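Local coordinates for phenazine biosynthesis protein PhzF family (Enterococcus faecalis, PDB 1S7J), which probably acts as an isomerase of the PhzF family, whose members share the diaminopimelate epimerase fold, at residues A[154-159]-A[177-182]; A[184-189]-A[223-228]. All blocks are in the same frame, centred on the assembly; numbering follows the deposited sequence.

Contact 1 (A[154-159]-A[177-182]); sequences ETVAKI and VTASGD
Arg189 NH2 is hydrogen-bonded to the carbonyl O of both Val156 and Ile159, two residues that pack against Val177. The motif is a short helix lying on one face of a beta sheet. Helix 154-158 runs roughly antiparallel to strand 177-180, at 151°, their axes coming within 8.1 Å. The contact across the segments is mainly apolar, and no hydrogen bond joins them. Val156 is its centre. With chi1 at 175°, CG1 of Val156 stands anti to the backbone N and reaches CG2 of Val177 at 3.9 Å. The other branch, Val156 CG2, meets Ala179 CB at 3.5 Å, which is tight for two carbons. The same methyl, Val156 CG2, lies 3.6 Å from O of Thr178. Ile159, the first residue past the helix, adds a looser touch through CD1, 4.4 Å from Val177 CG1. The CB of Thr178 points away from helix 154-158, and its side chain touches Leu210 and Trp214 of helix 207-218. The strand therefore has a helix on each face. Farther along, Asp182 N is hydrogen-bonded to Glu153 OE2. Asp182 OD1 lies 4.4 Å from Glu154 N.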
ATOM      1  N   GLU A 154      19.198  -9.136   1.628  1.00 54.70           N
ATOM      2  CA  GLU A 154      20.128  -8.709   0.611  1.00 55.95           C
ATOM      3  C   GLU A 154      19.666  -9.163  -0.782  1.00 53.73           C
ATOM      4  O   GLU A 154      19.797  -8.425  -1.756  1.00 53.57           O
ATOM      5  CB  GLU A 154      21.520  -9.261   0.890  1.00 62.50           C
ATOM      6  CG  GLU A 154      22.617  -8.575   0.042  1.00 68.77           C
ATOM      7  CD  GLU A 154      23.912  -9.356   0.027  1.00 72.16           C
ATOM      8  OE1 GLU A 154      23.864 -10.592   0.260  1.00 73.05           O
ATOM      9  OE2 GLU A 154      24.979  -8.749  -0.230  1.00 73.42           O
ATOM     10  N   THR A 155      19.142 -10.374  -0.862  1.00 51.59           N
ATOM     11  CA  THR A 155      18.677 -10.910  -2.141  1.00 51.68           C
ATOM     12  C   THR A 155      17.371 -10.265  -2.611  1.00 51.25           C
ATOM     13  O   THR A 155      17.170 -10.063  -3.812  1.00 52.86           O
ATOM     14  CB  THR A 155      18.491 -12.455  -2.078  1.00 51.66           C
ATOM     15  OG1 THR A 155      19.754 -13.081  -1.769  1.00 53.33           O
ATOM     16  CG2 THR A 155      17.975 -12.988  -3.416  1.00 49.10           C
ATOM     17  N   VAL A 156      16.477  -9.980  -1.673  1.00 49.10           N
ATOM     18  CA  VAL A 156      15.194  -9.367  -1.998  1.00 44.99           C
ATOM     19  C   VAL A 156      15.427  -7.976  -2.551  1.00 41.92           C
ATOM     20  O   VAL A 156      14.855  -7.590  -3.581  1.00 37.70           O
ATOM     21  CB  VAL A 156      14.284  -9.282  -0.728  1.00 42.89           C
ATOM     22  CG1 VAL A 156      13.005  -8.551  -1.038  1.00 46.06           C
ATOM     23  CG2 VAL A 156      13.964 -10.667  -0.229  1.00 42.80           C
ATOM     24  N   ALA A 157      16.255  -7.225  -1.848  1.00 42.05           N
ATOM     25  CA  ALA A 157      16.600  -5.873  -2.214  1.00 42.41           C
ATOM     26  C   ALA A 157      17.291  -5.802  -3.577  1.00 44.63           C
ATOM     27  O   ALA A 157      16.917  -5.003  -4.432  1.00 44.95           O
ATOM     28  CB  ALA A 157      17.494  -5.269  -1.149  1.00 38.72           C
ATOM     29  N   LYS A 158      18.280  -6.678  -3.768  1.00 48.33           N
ATOM     30  CA  LYS A 158      19.075  -6.715  -4.991  1.00 49.57           C
ATOM     31  C   LYS A 158      18.440  -7.158  -6.316  1.00 49.87           C
ATOM     32  O   LYS A 158      18.846  -6.681  -7.379  1.00 47.57           O
ATOM     33  CB  LYS A 158      20.365  -7.520  -4.753  1.00 53.23           C
ATOM     34  CG  LYS A 158      21.428  -6.795  -3.902  1.00 60.03           C
ATOM     35  CD  LYS A 158      22.868  -7.038  -4.364  1.00 65.00           C
ATOM     36  CE  LYS A 158      23.798  -5.926  -3.863  1.00 68.35           C
ATOM     37  NZ  LYS A 158      23.801  -5.760  -2.380  1.00 69.33           N
ATOM     38  N   ILE A 159      17.454  -8.053  -6.265  1.00 52.66           N
ATOM     39  CA  ILE A 159      16.832  -8.543  -7.502  1.00 54.52           C
ATOM     40  C   ILE A 159      16.229  -7.514  -8.446  1.00 55.91           C
ATOM     41  O   ILE A 159      15.719  -6.468  -8.027  1.00 57.89           O
ATOM     42  CB  ILE A 159      15.755  -9.639  -7.243  1.00 57.50           C
ATOM     43  CG1 ILE A 159      14.575  -9.067  -6.446  1.00 59.79           C
ATOM     44  CG2 ILE A 159      16.382 -10.839  -6.563  1.00 59.89           C
ATOM     45  CD1 ILE A 159      13.299  -9.896  -6.556  1.00 54.93           C
ATOM     46  N   VAL A 177       7.539 -10.940  -2.806  1.00 38.59           N
ATOM     47  CA  VAL A 177       8.785 -11.604  -2.496  1.00 39.38           C
ATOM     48  C   VAL A 177       9.130 -11.201  -1.066  1.00 40.07           C
ATOM     49  O   VAL A 177       8.982 -10.030  -0.696  1.00 38.09           O
ATOM     50  CB  VAL A 177       9.927 -11.190  -3.487  1.00 42.62           C
ATOM     51  CG1 VAL A 177       9.587 -11.650  -4.909  1.00 42.52           C
ATOM     52  CG2 VAL A 177      10.130  -9.689  -3.470  1.00 48.16           C
ATOM     53  N   THR A 178       9.579 -12.158  -0.267  1.00 40.80           N
ATOM     54  CA  THR A 178       9.894 -11.896   1.140  1.00 39.49           C
ATOM     55  C   THR A 178      11.166 -12.590   1.593  1.00 41.11           C
ATOM     56  O   THR A 178      11.779 -13.351   0.842  1.00 35.53           O
ATOM     57  CB  THR A 178       8.760 -12.403   2.066  1.00 37.54           C
ATOM     58  OG1 THR A 178       7.534 -12.515   1.325  1.00 42.84           O
ATOM     59  CG2 THR A 178       8.556 -11.458   3.202  1.00 25.27           C
ATOM     60  N   ALA A 179      11.549 -12.332   2.841  1.00 41.76           N
ATOM     61  CA  ALA A 179      12.731 -12.930   3.446  1.00 46.98           C
ATOM     62  C   ALA A 179      12.968 -12.332   4.832  1.00 48.30           C
ATOM     63  O   ALA A 179      12.445 -11.261   5.150  1.00 49.22           O
ATOM     64  CB  ALA A 179      13.944 -12.713   2.572  1.00 45.64           C
ATOM     65  N   SER A 180      13.728 -13.041   5.663  1.00 49.25           N
ATOM     66  CA  SER A 180      14.040 -12.560   7.008  1.00 51.72           C
ATOM     67  C   SER A 180      14.814 -11.252   6.935  1.00 49.94           C
ATOM     68  O   SER A 180      15.829 -11.152   6.215  1.00 47.05           O
ATOM     69  CB  SER A 180      14.877 -13.596   7.786  1.00 54.36           C
ATOM     70  OG  SER A 180      14.123 -14.751   8.114  1.00 58.01           O
ATOM     71  N   GLY A 181      14.338 -10.245   7.649  1.00 50.35           N
ATOM     72  CA  GLY A 181      15.011  -8.964   7.658  1.00 53.71           C
ATOM     73  C   GLY A 181      16.306  -9.030   8.439  1.00 53.40           C
ATOM     74  O   GLY A 181      16.461  -9.874   9.326  1.00 54.15           O
ATOM     75  N   ASP A 182      17.256  -8.161   8.091  1.00 54.07           N
ATOM     76  CA  ASP A 182      18.547  -8.121   8.777  1.00 55.27           C
ATOM     77  C   ASP A 182      18.439  -7.367  10.104  1.00 55.69           C
ATOM     78  O   ASP A 182      19.056  -7.757  11.096  1.00 58.84           O
ATOM     79  CB  ASP A 182      19.613  -7.455   7.892  1.00 52.14           C
ATOM     80  CG  ASP A 182      19.803  -8.167   6.554  1.00 53.12           C
ATOM     81  OD1 ASP A 182      20.235  -7.497   5.593  1.00 51.37           O
ATOM     82  OD2 ASP A 182      19.529  -9.388   6.461  1.00 51.85           O
TER

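Contact 2 (A[184-189]-A[223-228]); sequences VDFVSR and LSAYQV
A chi1 of 74° turns the Phe186 ring over Ala225, and a chi1 of 41° brings Ser224 OG to the backbone N of Asp185. These are neighbouring parallel strands, 186-189 and 223-227. The Ala225 methyl sits over one face of the Phe186 ring, 3.7 Å from CB to the ring centroid, in a CH-pi contact. Leu223 comes to the ring at its edge, near the plane, with CD2 4.2 Å from Phe186 CD1. Trp214 of helix 207-218 also stacks with this ring. Just before strand 186-189, Asp185 and Ser224 bond in both directions. Asp185 N donates to Ser224 OG at 3.2 Å, and weakly to Ser224 O. Ser224 N donates back to Asp185 OD2 at 3.1 Å, meeting it 41° out of the carboxylate plane. That oxygen has a second donor in Gln220 NE2. Val184 CG2 presses on Ser224 CB at 3.4 Å, a tight carbon pair. The backbone ladder follows: Phe186 N to Ser224 O at 3.2 Å, then Tyr226 N to Phe186 O at 3.1 Å. The next bond, Ser188 N to Tyr226 O, is weak. Val187 CG1 and Tyr226 CB meet on the other face; Tyr226 OH is hydrogen-bonded to Lys17 NZ. At the far end Arg189 CD passes close to Val228 O, while its guanidinium forms a salt bridge with Glu199. Backbone bonds thus set the parallel pairing along its length, the Asp185-Ser224 bonds add to it at the start, and apolar contact fills the Phe186 face.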
ATOM      1  N   VAL A 184      15.115  -5.989  10.851  1.00 54.28           N
ATOM      2  CA  VAL A 184      13.675  -5.959  11.050  1.00 50.39           C
ATOM      3  C   VAL A 184      13.181  -7.417  10.991  1.00 49.21           C
ATOM      4  O   VAL A 184      13.955  -8.309  10.636  1.00 49.25           O
ATOM      5  CB  VAL A 184      13.016  -5.078   9.950  1.00 51.13           C
ATOM      6  CG1 VAL A 184      12.498  -5.921   8.798  1.00 49.68           C
ATOM      7  CG2 VAL A 184      11.964  -4.195  10.535  1.00 51.17           C
ATOM      8  N   ASP A 185      11.929  -7.660  11.347  1.00 47.39           N
ATOM      9  CA  ASP A 185      11.419  -9.033  11.323  1.00 47.71           C
ATOM     10  C   ASP A 185      11.335  -9.647   9.924  1.00 47.51           C
ATOM     11  O   ASP A 185      11.728 -10.798   9.722  1.00 48.31           O
ATOM     12  CB  ASP A 185      10.076  -9.144  12.066  1.00 48.45           C
ATOM     13  CG  ASP A 185      10.246  -9.124  13.590  1.00 51.01           C
ATOM     14  OD1 ASP A 185      11.350  -9.458  14.082  1.00 53.15           O
ATOM     15  OD2 ASP A 185       9.277  -8.786  14.292  1.00 52.49           O
ATOM     16  N   PHE A 186      10.810  -8.890   8.964  1.00 45.23           N
ATOM     17  CA  PHE A 186      10.714  -9.367   7.592  1.00 39.01           C
ATOM     18  C   PHE A 186      10.649  -8.222   6.586  1.00 39.68           C
ATOM     19  O   PHE A 186      10.194  -7.119   6.910  1.00 35.40           O
ATOM     20  CB  PHE A 186       9.518 -10.310   7.413  1.00 37.12           C
ATOM     21  CG  PHE A 186       8.173  -9.625   7.412  1.00 38.51           C
ATOM     22  CD1 PHE A 186       7.409  -9.558   8.577  1.00 36.22           C
ATOM     23  CD2 PHE A 186       7.637  -9.111   6.229  1.00 36.02           C
ATOM     24  CE1 PHE A 186       6.125  -9.002   8.560  1.00 37.24           C
ATOM     25  CE2 PHE A 186       6.361  -8.557   6.205  1.00 36.93           C
ATOM     26  CZ  PHE A 186       5.602  -8.502   7.375  1.00 37.62           C
ATOM     27  N   VAL A 187      11.124  -8.490   5.376  1.00 37.43           N
ATOM     28  CA  VAL A 187      11.129  -7.505   4.299  1.00 38.28           C
ATOM     29  C   VAL A 187      10.355  -8.016   3.102  1.00 37.69           C
ATOM     30  O   VAL A 187      10.151  -9.210   2.968  1.00 38.73           O
ATOM     31  CB  VAL A 187      12.562  -7.179   3.856  1.00 36.48           C
ATOM     32  CG1 VAL A 187      13.243  -6.315   4.896  1.00 36.86           C
ATOM     33  CG2 VAL A 187      13.346  -8.459   3.639  1.00 34.48           C
ATOM     34  N   SER A 188       9.955  -7.124   2.218  1.00 37.49           N
ATOM     35  CA  SER A 188       9.220  -7.521   1.035  1.00 36.41           C
ATOM     36  C   SER A 188       9.381  -6.514  -0.081  1.00 36.27           C
ATOM     37  O   SER A 188      10.064  -5.502   0.072  1.00 36.53           O
ATOM     38  CB  SER A 188       7.732  -7.685   1.364  1.00 36.84           C
ATOM     39  OG  SER A 188       7.142  -6.453   1.757  1.00 33.88           O
ATOM     40  N   ARG A 189       8.810  -6.848  -1.234  1.00 37.40           N
ATOM     41  CA  ARG A 189       8.781  -6.008  -2.438  1.00 35.80           C
ATOM     42  C   ARG A 189       7.590  -6.544  -3.208  1.00 34.89           C
ATOM     43  O   ARG A 189       7.371  -7.752  -3.237  1.00 33.41           O
ATOM     44  CB  ARG A 189      10.065  -6.145  -3.269  1.00 33.26           C
ATOM     45  CG  ARG A 189      11.260  -5.429  -2.687  1.00 34.80           C
ATOM     46  CD  ARG A 189      12.477  -5.591  -3.556  1.00 34.15           C
ATOM     47  NE  ARG A 189      12.309  -4.971  -4.872  1.00 32.26           N
ATOM     48  CZ  ARG A 189      13.273  -4.887  -5.791  1.00 30.10           C
ATOM     49  NH1 ARG A 189      13.027  -4.305  -6.949  1.00 18.26           N
ATOM     50  NH2 ARG A 189      14.471  -5.400  -5.552  1.00 29.70           N
ATOM     51  N   LEU A 223       5.139  -7.720  14.689  1.00 55.14           N
ATOM     52  CA  LEU A 223       6.319  -7.811  13.860  1.00 49.62           C
ATOM     53  C   LEU A 223       6.686  -6.475  13.248  1.00 47.04           C
ATOM     54  O   LEU A 223       5.821  -5.633  13.001  1.00 44.22           O
ATOM     55  CB  LEU A 223       6.101  -8.811  12.717  1.00 51.46           C
ATOM     56  CG  LEU A 223       5.658 -10.234  13.012  1.00 53.11           C
ATOM     57  CD1 LEU A 223       4.225 -10.419  12.531  1.00 53.56           C
ATOM     58  CD2 LEU A 223       6.581 -11.210  12.301  1.00 55.39           C
ATOM     59  N   SER A 224       7.969  -6.285  13.014  1.00 44.00           N
ATOM     60  CA  SER A 224       8.472  -5.084  12.384  1.00 42.16           C
ATOM     61  C   SER A 224       8.767  -5.481  10.916  1.00 39.20           C
ATOM     62  O   SER A 224       9.286  -6.577  10.658  1.00 37.60           O
ATOM     63  CB  SER A 224       9.730  -4.575  13.108  1.00 44.33           C
ATOM     64  OG  SER A 224      10.602  -5.644  13.476  1.00 51.60           O
ATOM     65  N   ALA A 225       8.371  -4.642   9.975  1.00 35.90           N
ATOM     66  CA  ALA A 225       8.582  -4.940   8.567  1.00 31.39           C
ATOM     67  C   ALA A 225       9.140  -3.761   7.779  1.00 35.05           C
ATOM     68  O   ALA A 225       9.076  -2.612   8.225  1.00 36.57           O
ATOM     69  CB  ALA A 225       7.292  -5.409   7.942  1.00 30.14           C
ATOM     70  N   TYR A 226       9.677  -4.039   6.609  1.00 39.13           N
ATOM     71  CA  TYR A 226      10.218  -3.004   5.766  1.00 39.81           C
ATOM     72  C   TYR A 226      10.153  -3.435   4.334  1.00 38.04           C
ATOM     73  O   TYR A 226      10.822  -4.388   3.944  1.00 40.29           O
ATOM     74  CB  TYR A 226      11.683  -2.706   6.146  1.00 43.32           C
ATOM     75  CG  TYR A 226      12.160  -1.349   5.686  1.00 46.90           C
ATOM     76  CD1 TYR A 226      12.339  -0.310   6.595  1.00 47.79           C
ATOM     77  CD2 TYR A 226      12.388  -1.089   4.328  1.00 49.80           C
ATOM     78  CE1 TYR A 226      12.734   0.962   6.173  1.00 54.61           C
ATOM     79  CE2 TYR A 226      12.783   0.176   3.889  1.00 52.56           C
ATOM     80  CZ  TYR A 226      12.953   1.200   4.812  1.00 56.79           C
ATOM     81  OH  TYR A 226      13.345   2.464   4.392  1.00 58.58           O
ATOM     82  N   GLN A 227       9.317  -2.771   3.542  1.00 36.76           N
ATOM     83  CA  GLN A 227       9.211  -3.088   2.134  1.00 35.23           C
ATOM     84  C   GLN A 227      10.410  -2.407   1.473  1.00 36.77           C
ATOM     85  O   GLN A 227      10.422  -1.187   1.284  1.00 38.37           O
ATOM     86  CB  GLN A 227       7.912  -2.592   1.552  1.00 32.49           C
ATOM     87  CG  GLN A 227       7.583  -3.273   0.261  1.00 28.08           C
ATOM     88  CD  GLN A 227       6.147  -3.199  -0.090  1.00 24.09           C
ATOM     89  OE1 GLN A 227       5.784  -3.221  -1.251  1.00 28.50           O
ATOM     90  NE2 GLN A 227       5.280  -3.097   0.928  1.00 20.15           N
ATOM     91  N   VAL A 228      11.445  -3.206   1.207  1.00 39.23           N
ATOM     92  CA  VAL A 228      12.687  -2.731   0.632  1.00 38.78           C
ATOM     93  C   VAL A 228      12.714  -2.434  -0.875  1.00 37.22           C
ATOM     94  O   VAL A 228      13.504  -3.011  -1.640  1.00 36.90           O
ATOM     95  CB  VAL A 228      13.887  -3.648   1.067  1.00 39.23           C
ATOM     96  CG1 VAL A 228      13.750  -5.043   0.463  1.00 36.91           C
ATOM     97  CG2 VAL A 228      15.228  -2.994   0.714  1.00 46.05           C
TER

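In the fold
The two contacts are in series along the chain, their centres about 9 Å apart, and they share a sheet in which strands 175-180 and 186-192 are antiparallel neighbours. Contact 1 lays a helix on this sheet; contact 2 adds strand 222-227 on the other side of 186-192. Arg189 of contact 2 ties them together at the end of the helix in contact 1: Arg189 NH2 is 3.0 Å from both Val156 O and Ile159 O. Val228 also touches Val156 and Ala157. Contact 1 is away from the predicted active site. Contact 2 is closer: the Gln227 side chain is about 12 Å from that of Glu46, the predicted active-site residue.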